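Local coordinates for protein NegoA.19184.a (Neisseria gonorrhoeae, PDB 5UEB) that is of unknown function, a hypothetical protein of the DUF4265 family that pairs two antiparallel beta-sheets with a pair of helices, at residues S122-K125 with G126-R130. Numbering follows the deposited sequence. Where two conformers were deposited one is given.
Sequences SDLK and GILNR
Two amide groups share the carbonyl oxygen of L124: L128 N reaches O of L124 at 3.2 Å in a nearly straight bond (174°), while I127 N adds a weak, strongly bent one to the same atom. One residue further on, K125 O takes N129 N at 2.8 Å, and S122 O takes G126 N in the first turn; these are i to i+4 bonds of an alpha-helix, from which I127 N departs through its weak i to i+3 bond. N129 lies back along its own turn: with CG anti to its carbonyl carbon (chi1 -76°), its CG comes within 3.2 Å of K125 O. The amide makes no hydrogen bond to that oxygen; its OD1 is instead bonded to the hydroxyl of Y139 on strand 137-143, and K125 NZ forms a salt bridge with E141 of the same strand. On the buried face, the first torsion sets L124 CG anti to the backbone N (chi1 -158°), and the second turns CD1 forward to 3.6 Å from CD1 of L128, the two side chains crossing at a slant. L124 also packs on A95 and L128 on L92, both of helix 90-98, and L128 touches Y139 as well. Apolar packing and polar bonds together fix the helix against both neighbours.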
ATOM      1  N   SER B 122      -1.743 -21.858 -11.994  1.00 19.60           N
ATOM      2  CA  SER B 122      -1.527 -21.786 -13.434  1.00 19.22           C
ATOM      3  C   SER B 122      -2.657 -22.453 -14.209  1.00 19.99           C
ATOM      4  O   SER B 122      -2.975 -22.029 -15.323  1.00 20.48           O
ATOM      5  CB  SER B 122      -0.165 -22.387 -13.794  1.00 22.65           C
ATOM      6  OG  SER B 122      -0.085 -23.765 -13.455  1.00 26.13           O
ATOM      7  N   ASP B 123      -3.271 -23.497 -13.645  1.00 20.34           N
ATOM      8  CA  ASP B 123      -4.385 -24.145 -14.329  1.00 20.91           C
ATOM      9  C   ASP B 123      -5.564 -23.192 -14.481  1.00 22.71           C
ATOM     10  O   ASP B 123      -6.174 -23.107 -15.554  1.00 20.83           O
ATOM     11  CB  ASP B 123      -4.819 -25.398 -13.563  1.00 26.36           C
ATOM     12  CG  ASP B 123      -3.858 -26.562 -13.738  1.00 33.70           C
ATOM     13  OD1 ASP B 123      -3.089 -26.571 -14.724  1.00 30.85           O
ATOM     14  OD2 ASP B 123      -3.874 -27.478 -12.890  1.00 32.59           O
ATOM     15  N   LEU B 124      -5.904 -22.469 -13.412  1.00 20.30           N
ATOM     16  CA  LEU B 124      -6.981 -21.491 -13.500  1.00 17.56           C
ATOM     17  C   LEU B 124      -6.601 -20.359 -14.448  1.00 18.51           C
ATOM     18  O   LEU B 124      -7.406 -19.948 -15.298  1.00 19.81           O
ATOM     19  CB  LEU B 124      -7.319 -20.971 -12.094  1.00 20.66           C
ATOM     20  CG  LEU B 124      -8.684 -20.342 -11.787  1.00 21.07           C
ATOM     21  CD1 LEU B 124      -8.828 -18.955 -12.420  1.00 22.62           C
ATOM     22  CD2 LEU B 124      -9.829 -21.253 -12.208  1.00 26.29           C
ATOM     23  N   LYS B 125      -5.373 -19.845 -14.331  1.00 17.51           N
ATOM     24  CA  LYS B 125      -4.957 -18.754 -15.211  1.00 19.34           C
ATOM     25  C   LYS B 125      -4.964 -19.168 -16.675  1.00 20.09           C
ATOM     26  O   LYS B 125      -5.213 -18.330 -17.551  1.00 21.28           O
ATOM     27  CB  LYS B 125      -3.566 -18.239 -14.841  1.00 23.17           C
ATOM     28  CG  LYS B 125      -3.543 -17.359 -13.628  1.00 24.25           C
ATOM     29  CD  LYS B 125      -2.185 -16.688 -13.433  1.00 18.75           C
ATOM     30  CE  LYS B 125      -1.927 -15.555 -14.411  1.00 16.25           C
ATOM     31  NZ  LYS B 125      -0.864 -14.634 -13.900  1.00 17.66           N
ATOM     32  N   GLY B 126      -4.678 -20.443 -16.961  1.00 16.98           N
ATOM     33  CA  GLY B 126      -4.690 -20.904 -18.337  1.00 17.74           C
ATOM     34  C   GLY B 126      -6.050 -20.750 -18.988  1.00 21.35           C
ATOM     35  O   GLY B 126      -6.151 -20.353 -20.154  1.00 21.02           O
ATOM     36  N   ILE B 127      -7.118 -21.060 -18.244  1.00 17.89           N
ATOM     37  CA  ILE B 127      -8.465 -20.919 -18.791  1.00 20.48           C
ATOM     38  C   ILE B 127      -8.786 -19.455 -19.030  1.00 17.95           C
ATOM     39  O   ILE B 127      -9.308 -19.082 -20.089  1.00 17.80           O
ATOM     40  CB  ILE B 127      -9.508 -21.571 -17.868  1.00 20.86           C
ATOM     41  CG1 ILE B 127      -9.182 -23.047 -17.647  1.00 27.11           C
ATOM     42  CG2 ILE B 127     -10.895 -21.387 -18.466  1.00 19.82           C
ATOM     43  CD1 ILE B 127     -10.142 -23.732 -16.694  1.00 27.84           C
ATOM     44  N   LEU B 128      -8.480 -18.606 -18.045  1.00 16.17           N
ATOM     45  CA  LEU B 128      -8.682 -17.171 -18.218  1.00 13.98           C
ATOM     46  C   LEU B 128      -7.910 -16.656 -19.424  1.00 14.74           C
ATOM     47  O   LEU B 128      -8.438 -15.869 -20.218  1.00 16.16           O
ATOM     48  CB  LEU B 128      -8.232 -16.422 -16.965  1.00 16.12           C
ATOM     49  CG  LEU B 128      -9.057 -16.660 -15.707  1.00 15.54           C
ATOM     50  CD1 LEU B 128      -8.352 -16.074 -14.489  1.00 19.69           C
ATOM     51  CD2 LEU B 128     -10.439 -16.048 -15.880  1.00 16.27           C
ATOM     52  N   ASN B 129      -6.657 -17.087 -19.576  1.00 15.00           N
ATOM     53  CA  ASN B 129      -5.839 -16.602 -20.688  1.00 15.85           C
ATOM     54  C   ASN B 129      -6.410 -17.009 -22.042  1.00 17.73           C
ATOM     55  O   ASN B 129      -6.410 -16.206 -22.984  1.00 17.91           O
ATOM     56  CB  ASN B 129      -4.397 -17.088 -20.544  1.00 14.93           C
ATOM     57  CG  ASN B 129      -3.624 -16.324 -19.487  1.00 19.01           C
ATOM     58  OD1 ASN B 129      -3.976 -15.195 -19.139  1.00 15.87           O
ATOM     59  ND2 ASN B 129      -2.550 -16.930 -18.983  1.00 16.44           N
ATOM     60  N   ARG B 130      -6.895 -18.248 -22.175  1.00 17.92           N
ATOM     61  CA  ARG B 130      -7.466 -18.683 -23.449  0.66 16.79           C
ATOM     62  C   ARG B 130      -8.680 -17.843 -23.825  1.00 16.95           C
ATOM     63  O   ARG B 130      -8.869 -17.491 -24.997  1.00 19.48           O
ATOM     64  CB  ARG B 130      -7.845 -20.164 -23.396  0.66 24.64           C
ATOM     65  CG  ARG B 130      -6.756 -21.116 -23.854  0.66 30.44           C
ATOM     66  CD  ARG B 130      -7.319 -22.512 -24.110  0.66 37.03           C
ATOM     67  NE  ARG B 130      -8.128 -22.588 -25.328  0.66 32.50           N
ATOM     68  CZ  ARG B 130      -7.670 -23.002 -26.506  0.66 33.84           C
ATOM     69  NH1 ARG B 130      -6.403 -23.376 -26.635  0.66 30.47           N
ATOM     70  NH2 ARG B 130      -8.477 -23.042 -27.559  0.66 40.87           N
TER